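Local structure of De novo designed protein Foldit4 (Synthetic construct, 6WI5) at residues V5-R10 and S80-R85; N33-H38 and V52-D57. The protein has no known natural role, being a de novo designed synthetic chain that adopts an alpha/beta structure of ferredoxin-like topology. All blocks are in the same frame, centred on the assembly; numbering follows the deposited sequence.

Contact 1 of 2, residues V5-R10 and S80-R85; sequences VEIRIR and SEVEVR
Glu6 and Arg85 run side by side off adjacent strands and join in a bidentate, side-on salt bridge. Arg85 presents the flank of its guanidinium, giving NE to Glu6 OE2 (2.9 Å) and NH1 to Glu6 OE1 (2.9 Å). Both oxygens lie near the guanidinium plane, yet the carboxylate is turned 46° from it: OE1 is met on its syn side, OE2 from above the carboxylate plane. A turn about the CG-CD bond of Arg85 (chi3 71°) swings NE and NH1 back toward the neighbouring strand. With an alanine at Glu6, Arg85 would probably lose its carboxylate mate and its guanidinium would be free to turn. Arg8 and Glu83 pair differently. Their flat groups stack, 17° from parallel, with Glu83 OE1 over the centre of the guanidinium and 3.2 Å from Arg8 NH2; no N-H points at this oxygen, so the attraction is one of charge. The NE of Arg8 instead donates to a water that in turn donates to Arg8 O and, weakly, to Glu81 O.

The other face is apolar: Ile7 CG2 touches Val82 CG1 at 3.7 Å, and Val5 CG1 meets Val84 CG1 at 3.9 Å. Helix 59-76 packs here through Ile62, Val66, Leu70 and Ile73. Glu6 with Arg85 and Arg8 with Glu83 form hydrogen-bonded pairs, Glu6 N reaching Arg85 O at 2.7 Å, while Ile7 with Val84 and Ile9 with Val82 form non-hydrogen-bonded ones. This is the antiparallel pairing of the first and last strands in a ferredoxin-like fold.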
ATOM      1  N   VAL A   5       9.052  -1.303  -1.457  1.00 19.47           N
ATOM      2  CA  VAL A   5       8.197  -0.123  -1.437  1.00 19.62           C
ATOM      3  C   VAL A   5       7.401  -0.130  -0.144  1.00 23.89           C
ATOM      4  O   VAL A   5       6.795  -1.147   0.213  1.00 25.05           O
ATOM      5  CB  VAL A   5       7.258  -0.073  -2.655  1.00 27.69           C
ATOM      6  CG1 VAL A   5       6.299   1.104  -2.533  1.00 27.39           C
ATOM      7  CG2 VAL A   5       8.064   0.034  -3.927  1.00 21.53           C
ATOM      8  N   GLU A   6       7.409   0.999   0.556  1.00 19.28           N
ATOM      9  CA  GLU A   6       6.649   1.175   1.785  1.00 18.60           C
ATOM     10  C   GLU A   6       5.641   2.294   1.575  1.00 24.25           C
ATOM     11  O   GLU A   6       6.018   3.414   1.219  1.00 24.67           O
ATOM     12  CB  GLU A   6       7.573   1.496   2.961  1.00 23.96           C
ATOM     13  CG  GLU A   6       8.749   0.544   3.086  1.00 31.48           C
ATOM     14  CD  GLU A   6       9.822   1.068   4.018  1.00 64.75           C
ATOM     15  OE1 GLU A   6       9.637   0.982   5.249  1.00 75.54           O
ATOM     16  OE2 GLU A   6      10.844   1.580   3.514  1.00 40.74           O
ATOM     17  N   ILE A   7       4.365   1.985   1.783  1.00 20.80           N
ATOM     18  CA  ILE A   7       3.275   2.927   1.564  1.00 20.43           C
ATOM     19  C   ILE A   7       2.614   3.208   2.905  1.00 26.80           C
ATOM     20  O   ILE A   7       2.195   2.278   3.602  1.00 28.17           O
ATOM     21  CB  ILE A   7       2.251   2.383   0.553  1.00 23.08           C
ATOM     22  CG1 ILE A   7       2.950   1.958  -0.739  1.00 28.20           C
ATOM     23  CG2 ILE A   7       1.184   3.427   0.261  1.00 21.32           C
ATOM     24  CD1 ILE A   7       2.018   1.343  -1.757  1.00 31.12           C
ATOM     25  N   ARG A   8       2.527   4.485   3.265  1.00 21.88           N
ATOM     26  CA  ARG A   8       1.889   4.918   4.502  1.00 22.93           C
ATOM     27  C   ARG A   8       0.639   5.709   4.148  1.00 22.35           C
ATOM     28  O   ARG A   8       0.716   6.697   3.411  1.00 26.47           O
ATOM     29  CB  ARG A   8       2.839   5.768   5.344  1.00 32.46           C
ATOM     30  CG  ARG A   8       2.249   6.219   6.672  1.00 33.38           C
ATOM     31  CD  ARG A   8       3.160   7.219   7.363  1.00 46.76           C
ATOM     32  NE  ARG A   8       3.282   8.459   6.600  1.00 57.49           N
ATOM     33  CZ  ARG A   8       4.097   9.456   6.922  1.00 65.00           C
ATOM     34  NH1 ARG A   8       4.872   9.363   7.995  1.00 56.43           N
ATOM     35  NH2 ARG A   8       4.143  10.548   6.171  1.00 61.99           N
ATOM     36  N   ILE A   9      -0.505   5.276   4.671  1.00 22.29           N
ATOM     37  CA  ILE A   9      -1.796   5.876   4.358  1.00 20.62           C
ATOM     38  C   ILE A   9      -2.407   6.396   5.650  1.00 28.21           C
ATOM     39  O   ILE A   9      -2.614   5.627   6.597  1.00 27.26           O
ATOM     40  CB  ILE A   9      -2.738   4.871   3.678  1.00 23.86           C
ATOM     41  CG1 ILE A   9      -2.025   4.183   2.515  1.00 29.50           C
ATOM     42  CG2 ILE A   9      -4.007   5.568   3.204  1.00 23.68           C
ATOM     43  CD1 ILE A   9      -2.385   2.729   2.366  1.00 26.25           C
ATOM     44  N   ARG A  10      -2.699   7.693   5.688  1.00 26.24           N
ATOM     45  CA  ARG A  10      -3.388   8.303   6.820  1.00 38.16           C
ATOM     46  C   ARG A  10      -4.889   8.222   6.573  1.00 38.94           C
ATOM     47  O   ARG A  10      -5.407   8.845   5.640  1.00 39.24           O
ATOM     48  CB  ARG A  10      -2.937   9.747   7.021  1.00 39.68           C
ATOM     49  CG  ARG A  10      -1.628   9.885   7.781  1.00 66.72           C
ATOM     50  CD  ARG A  10      -1.253  11.344   7.984  1.00 82.09           C
ATOM     51  NE  ARG A  10      -0.843  11.616   9.359  1.00 91.22           N
ATOM     52  CZ  ARG A  10      -1.661  12.066  10.306  1.00 95.87           C
ATOM     53  NH1 ARG A  10      -1.206  12.286  11.531  1.00 84.22           N
ATOM     54  NH2 ARG A  10      -2.937  12.296  10.025  1.00 83.19           N
ATOM     55  N   SER A  80      -7.177  11.142   0.948  1.00 49.21           N
ATOM     56  CA  SER A  80      -6.219  10.305   1.659  1.00 53.25           C
ATOM     57  C   SER A  80      -4.806  10.852   1.506  1.00 43.45           C
ATOM     58  O   SER A  80      -4.366  11.175   0.397  1.00 51.25           O
ATOM     59  CB  SER A  80      -6.282   8.866   1.148  1.00 49.64           C
ATOM     60  OG  SER A  80      -7.357   8.162   1.741  1.00 59.28           O
ATOM     61  N   GLU A  81      -4.096  10.955   2.626  1.00 39.72           N
ATOM     62  CA  GLU A  81      -2.692  11.346   2.639  1.00 34.19           C
ATOM     63  C   GLU A  81      -1.845  10.083   2.528  1.00 29.18           C
ATOM     64  O   GLU A  81      -1.929   9.200   3.388  1.00 30.36           O
ATOM     65  CB  GLU A  81      -2.368  12.114   3.918  1.00 47.14           C
ATOM     66  CG  GLU A  81      -1.517  13.357   3.721  1.00 63.53           C
ATOM     67  CD  GLU A  81      -1.321  14.131   5.013  1.00 76.07           C
ATOM     68  OE1 GLU A  81      -2.332  14.530   5.631  1.00 73.72           O
ATOM     69  OE2 GLU A  81      -0.155  14.330   5.416  1.00 77.80           O
ATOM     70  N   VAL A  82      -1.039  10.004   1.471  1.00 29.02           N
ATOM     71  CA  VAL A  82      -0.236   8.826   1.170  1.00 22.90           C
ATOM     72  C   VAL A  82       1.219   9.245   1.013  1.00 25.00           C
ATOM     73  O   VAL A  82       1.519  10.255   0.367  1.00 28.80           O
ATOM     74  CB  VAL A  82      -0.728   8.112  -0.107  1.00 27.02           C
ATOM     75  CG1 VAL A  82       0.095   6.862  -0.368  1.00 26.19           C
ATOM     76  CG2 VAL A  82      -2.205   7.771   0.009  1.00 26.19           C
ATOM     77  N   GLU A  83       2.121   8.468   1.608  1.00 21.09           N
ATOM     78  CA  GLU A  83       3.556   8.658   1.442  1.00 25.64           C
ATOM     79  C   GLU A  83       4.155   7.350   0.949  1.00 21.85           C
ATOM     80  O   GLU A  83       3.869   6.285   1.507  1.00 23.62           O
ATOM     81  CB  GLU A  83       4.221   9.086   2.754  1.00 27.72           C
ATOM     82  CG  GLU A  83       5.683   9.490   2.602  1.00 41.39           C
ATOM     83  CD  GLU A  83       6.355   9.792   3.930  1.00 59.34           C
ATOM     84  OE1 GLU A  83       6.479   8.868   4.760  1.00 62.83           O
ATOM     85  OE2 GLU A  83       6.754  10.957   4.143  1.00 69.41           O
ATOM     86  N   VAL A  84       4.977   7.427  -0.094  1.00 21.36           N
ATOM     87  CA  VAL A  84       5.555   6.251  -0.733  1.00 20.02           C
ATOM     88  C   VAL A  84       7.069   6.333  -0.618  1.00 19.03           C
ATOM     89  O   VAL A  84       7.671   7.349  -0.985  1.00 22.03           O
ATOM     90  CB  VAL A  84       5.128   6.139  -2.207  1.00 22.43           C
ATOM     91  CG1 VAL A  84       5.764   4.916  -2.853  1.00 26.30           C
ATOM     92  CG2 VAL A  84       3.611   6.078  -2.315  1.00 24.65           C
ATOM     93  N   ARG A  85       7.679   5.261  -0.118  1.00 14.23           N
ATOM     94  CA  ARG A  85       9.129   5.165   0.012  1.00 17.35           C
ATOM     95  C   ARG A  85       9.593   3.927  -0.737  1.00 21.45           C
ATOM     96  O   ARG A  85       9.153   2.814  -0.431  1.00 21.38           O
ATOM     97  CB  ARG A  85       9.551   5.103   1.482  1.00 21.16           C
ATOM     98  CG  ARG A  85      11.044   5.257   1.692  1.00 33.33           C
ATOM     99  CD  ARG A  85      11.376   5.544   3.145  1.00 43.33           C
ATOM    100  NE  ARG A  85      11.167   4.380   4.000  1.00 57.67           N
ATOM    101  CZ  ARG A  85      11.449   4.351   5.299  1.00 69.11           C
ATOM    102  NH1 ARG A  85      11.228   3.250   6.004  1.00 59.81           N
ATOM    103  NH2 ARG A  85      11.953   5.425   5.893  1.00 64.34           N
TER
HETATM  104  O   HOH W   1       0.787   9.260   4.726  1.00 38.90           O

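Contact 2 of 2, residues N33-H38 and V52-D57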
ATOM      1  N   ASN A  33       1.197 -13.827  -7.457  1.00 76.99           N
ATOM      2  CA  ASN A  33       1.345 -14.507  -6.178  1.00 70.65           C
ATOM      3  C   ASN A  33       2.783 -14.515  -5.679  1.00 56.91           C
ATOM      4  O   ASN A  33       3.024 -14.917  -4.535  1.00 65.52           O
ATOM      5  CB  ASN A  33       0.826 -15.944  -6.278  1.00 74.84           C
ATOM      6  CG  ASN A  33       1.383 -16.683  -7.480  1.00 92.70           C
ATOM      7  OD1 ASN A  33       2.273 -16.188  -8.172  1.00 99.12           O
ATOM      8  ND2 ASN A  33       0.860 -17.877  -7.733  1.00 91.64           N
ATOM      9  N   SER A  34       3.739 -14.090  -6.505  1.00 63.89           N
ATOM     10  CA  SER A  34       5.130 -13.983  -6.090  1.00 59.44           C
ATOM     11  C   SER A  34       5.420 -12.698  -5.327  1.00 65.63           C
ATOM     12  O   SER A  34       6.510 -12.563  -4.761  1.00 49.31           O
ATOM     13  CB  SER A  34       6.049 -14.071  -7.310  1.00 62.07           C
ATOM     14  OG  SER A  34       5.771 -13.029  -8.231  1.00 57.84           O
ATOM     15  N   VAL A  35       4.476 -11.763  -5.294  1.00 58.37           N
ATOM     16  CA  VAL A  35       4.681 -10.483  -4.629  1.00 42.49           C
ATOM     17  C   VAL A  35       4.511 -10.662  -3.126  1.00 33.78           C
ATOM     18  O   VAL A  35       3.477 -11.152  -2.657  1.00 30.47           O
ATOM     19  CB  VAL A  35       3.707  -9.428  -5.177  1.00 45.11           C
ATOM     20  CG1 VAL A  35       3.780  -8.161  -4.349  1.00 29.00           C
ATOM     21  CG2 VAL A  35       4.015  -9.131  -6.638  1.00 44.05           C
ATOM     22  N   GLU A  36       5.527 -10.262  -2.368  1.00 27.89           N
ATOM     23  CA  GLU A  36       5.490 -10.322  -0.913  1.00 25.69           C
ATOM     24  C   GLU A  36       4.898  -9.028  -0.369  1.00 30.46           C
ATOM     25  O   GLU A  36       5.331  -7.935  -0.747  1.00 27.03           O
ATOM     26  CB  GLU A  36       6.899 -10.548  -0.361  1.00 29.48           C
ATOM     27  CG  GLU A  36       6.992 -10.695   1.144  1.00 52.49           C
ATOM     28  CD  GLU A  36       8.406 -11.006   1.598  1.00 58.00           C
ATOM     29  OE1 GLU A  36       9.263 -11.277   0.729  1.00 51.66           O
ATOM     30  OE2 GLU A  36       8.662 -10.980   2.820  1.00 76.26           O
ATOM     31  N   VAL A  37       3.903  -9.150   0.507  1.00 25.70           N
ATOM     32  CA  VAL A  37       3.202  -7.987   1.042  1.00 21.81           C
ATOM     33  C   VAL A  37       2.979  -8.180   2.537  1.00 29.41           C
ATOM     34  O   VAL A  37       2.675  -9.285   2.998  1.00 29.81           O
ATOM     35  CB  VAL A  37       1.866  -7.738   0.304  1.00 26.95           C
ATOM     36  CG1 VAL A  37       0.909  -8.915   0.485  1.00 28.83           C
ATOM     37  CG2 VAL A  37       1.227  -6.439   0.770  1.00 18.62           C
ATOM     38  N   HIS A  38       3.155  -7.099   3.296  1.00 23.74           N
ATOM     39  CA  HIS A  38       2.857  -7.064   4.721  1.00 30.83           C
ATOM     40  C   HIS A  38       2.100  -5.781   5.029  1.00 31.57           C
ATOM     41  O   HIS A  38       2.449  -4.710   4.522  1.00 27.19           O
ATOM     42  CB  HIS A  38       4.131  -7.138   5.577  1.00 39.43           C
ATOM     43  CG  HIS A  38       4.902  -8.412   5.415  1.00 58.52           C
ATOM     44  ND1 HIS A  38       5.850  -8.588   4.431  1.00 64.38           N
ATOM     45  CD2 HIS A  38       4.867  -9.571   6.116  1.00 62.49           C
ATOM     46  CE1 HIS A  38       6.367  -9.799   4.531  1.00 61.88           C
ATOM     47  NE2 HIS A  38       5.786 -10.417   5.545  1.00 67.01           N
ATOM     48  N   VAL A  52       1.892  -0.392   4.340  1.00 25.17           N
ATOM     49  CA  VAL A  52       1.982  -1.509   3.407  1.00 20.98           C
ATOM     50  C   VAL A  52       3.420  -1.596   2.921  1.00 27.44           C
ATOM     51  O   VAL A  52       3.954  -0.623   2.373  1.00 26.66           O
ATOM     52  CB  VAL A  52       1.020  -1.344   2.220  1.00 25.61           C
ATOM     53  CG1 VAL A  52       1.056  -2.579   1.333  1.00 29.07           C
ATOM     54  CG2 VAL A  52      -0.394  -1.065   2.708  1.00 28.51           C
ATOM     55  N   ARG A  53       4.045  -2.753   3.117  1.00 21.82           N
ATOM     56  CA  ARG A  53       5.388  -3.012   2.617  1.00 19.47           C
ATOM     57  C   ARG A  53       5.329  -4.112   1.566  1.00 21.49           C
ATOM     58  O   ARG A  53       4.757  -5.180   1.809  1.00 22.40           O
ATOM     59  CB  ARG A  53       6.340  -3.404   3.748  1.00 26.22           C
ATOM     60  CG  ARG A  53       7.785  -3.532   3.299  1.00 35.28           C
ATOM     61  CD  ARG A  53       8.721  -3.774   4.469  1.00 43.10           C
ATOM     62  NE  ARG A  53       8.388  -4.995   5.193  1.00 65.81           N
ATOM     63  CZ  ARG A  53       8.780  -6.211   4.827  1.00 77.14           C
ATOM     64  NH1 ARG A  53       9.515  -6.371   3.736  1.00 66.87           N
ATOM     65  NH2 ARG A  53       8.433  -7.268   5.549  1.00 84.64           N
ATOM     66  N   ILE A  54       5.916  -3.844   0.404  1.00 21.55           N
ATOM     67  CA  ILE A  54       5.884  -4.753  -0.737  1.00 25.48           C
ATOM     68  C   ILE A  54       7.311  -4.986  -1.208  1.00 28.51           C
ATOM     69  O   ILE A  54       8.071  -4.028  -1.389  1.00 23.46           O
ATOM     70  CB  ILE A  54       5.019  -4.194  -1.884  1.00 25.33           C
ATOM     71  CG1 ILE A  54       3.570  -4.026  -1.430  1.00 24.54           C
ATOM     72  CG2 ILE A  54       5.089  -5.100  -3.096  1.00 25.61           C
ATOM     73  CD1 ILE A  54       2.679  -3.381  -2.467  1.00 43.49           C
ATOM     74  N   ARG A  55       7.673  -6.251  -1.404  1.00 19.73           N
ATOM     75  CA  ARG A  55       8.997  -6.629  -1.882  1.00 21.84           C
ATOM     76  C   ARG A  55       8.859  -7.444  -3.160  1.00 29.48           C
ATOM     77  O   ARG A  55       8.020  -8.348  -3.237  1.00 26.38           O
ATOM     78  CB  ARG A  55       9.763  -7.433  -0.826  1.00 31.24           C
ATOM     79  CG  ARG A  55      10.204  -6.635   0.390  1.00 47.78           C
ATOM     80  CD  ARG A  55      11.494  -7.209   0.960  1.00 45.85           C
ATOM     81  NE  ARG A  55      11.369  -8.628   1.279  1.00 54.74           N
ATOM     82  CZ  ARG A  55      11.489  -9.136   2.500  1.00 70.55           C
ATOM     83  NH1 ARG A  55      11.755  -8.341   3.527  1.00 55.73           N
ATOM     84  NH2 ARG A  55      11.354 -10.440   2.695  1.00 66.66           N
ATOM     85  N   HIS A  56       9.683  -7.123  -4.158  1.00 26.66           N
ATOM     86  CA  HIS A  56       9.670  -7.849  -5.422  1.00 27.98           C
ATOM     87  C   HIS A  56      10.983  -7.599  -6.147  1.00 30.64           C
ATOM     88  O   HIS A  56      11.698  -6.633  -5.865  1.00 30.69           O
ATOM     89  CB  HIS A  56       8.483  -7.435  -6.298  1.00 25.18           C
ATOM     90  CG  HIS A  56       8.130  -8.439  -7.353  1.00 32.32           C
ATOM     91  ND1 HIS A  56       8.321  -8.206  -8.695  1.00 41.31           N
ATOM     92  CD2 HIS A  56       7.599  -9.681  -7.254  1.00 46.87           C
ATOM     93  CE1 HIS A  56       7.919  -9.263  -9.384  1.00 44.74           C
ATOM     94  NE2 HIS A  56       7.478 -10.169  -8.533  1.00 41.47           N
ATOM     95  N   ASP A  57      11.284  -8.487  -7.096  1.00 28.21           N
ATOM     96  CA  ASP A  57      12.512  -8.387  -7.877  1.00 33.90           C
ATOM     97  C   ASP A  57      12.363  -7.517  -9.120  1.00 39.82           C
ATOM     98  O   ASP A  57      13.348  -6.911  -9.561  1.00 48.35           O
ATOM     99  CB  ASP A  57      12.990  -9.783  -8.292  1.00 46.19           C
ATOM    100  CG  ASP A  57      13.227 -10.700  -7.104  1.00 69.41           C
ATOM    101  OD1 ASP A  57      12.458 -11.669  -6.933  1.00 81.56           O
ATOM    102  OD2 ASP A  57      14.176 -10.444  -6.336  1.00 66.10           O
TER
HETATM  103  O   HOH W   2       6.953  -7.369   2.482  1.00 38.27           O
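The beta hairpin of strands 36-44 and 47-56 has its open end here, where strand 36-44, one of the sheet's two edge strands, follows the loop after helix 17-31. Glu36 with Arg55 and His38 with Arg53 are antiparallel hydrogen-bonded pairs, and Val37 with Ile54 is the non-hydrogen-bonded pair between them. The side chains of Glu36, His38, Arg53 and Arg55 share one face of the sheet. Glu36 stretches out with CG anti to the backbone N (chi1 -177°), and its OE2 forms a salt bridge to Arg55 NH2 (2.7 Å), coming in over a face of the guanidinium; the carboxylate stands almost upright to that plane, at 83°. Beside it, the guanidinium of Arg53 and the ring of His38 lie within 17° of parallel. Arg53 NH2 sits over the ring face, 3.1 Å from His38 ND1, at an angle too poor for a hydrogen bond. A water lies in the ring plane beside ND1, at a doubtfully short separation, and donates to Arg53 O (3.2 Å); it also lies over a face of the Arg53 guanidinium.

The apolar face looks toward both helices. Val35 CG1 is 3.6 Å from Ile54 CG2, and Val37 CG2 is 3.9 Å from Val52 CG1; Val28 and Leu25 of helix 17-31 and Ile62 and Ile69 of helix 59-76 close over this layer. Val35 and His56 cross nearly at right angles, with CG2 of Val35 3.7 Å from CD2 of the ring. Ser34 OG, hydrogen-bonded to Ser32 OG, meets the edge of the same ring and shares a weak hydrogen bond with His56 NE2, 3.3 Å away.

How the contacts relate
Both contacts belong to one four-stranded antiparallel sheet, ordered 36-44, 47-56, 3-11, 81-87, with their centres about 15 Å apart on opposite sides of the chain's centre. Each ties an outermost strand to an inner one. Contact 1 joins the first strand to the last, while contact 2, part of a local hairpin, falls within the stretch of chain between the two strands of contact 1. The inner strands 3-11 and 47-56 are neighbours and link the two contacts directly, through probable hydrogen bonds from Ile7 N to Val52 O (2.7 Å) and from Ile54 N to Val5 O (2.8 Å). Helices 17-31 and 59-76 pack against residues of both contacts, giving the sheet and helices a common apolar core.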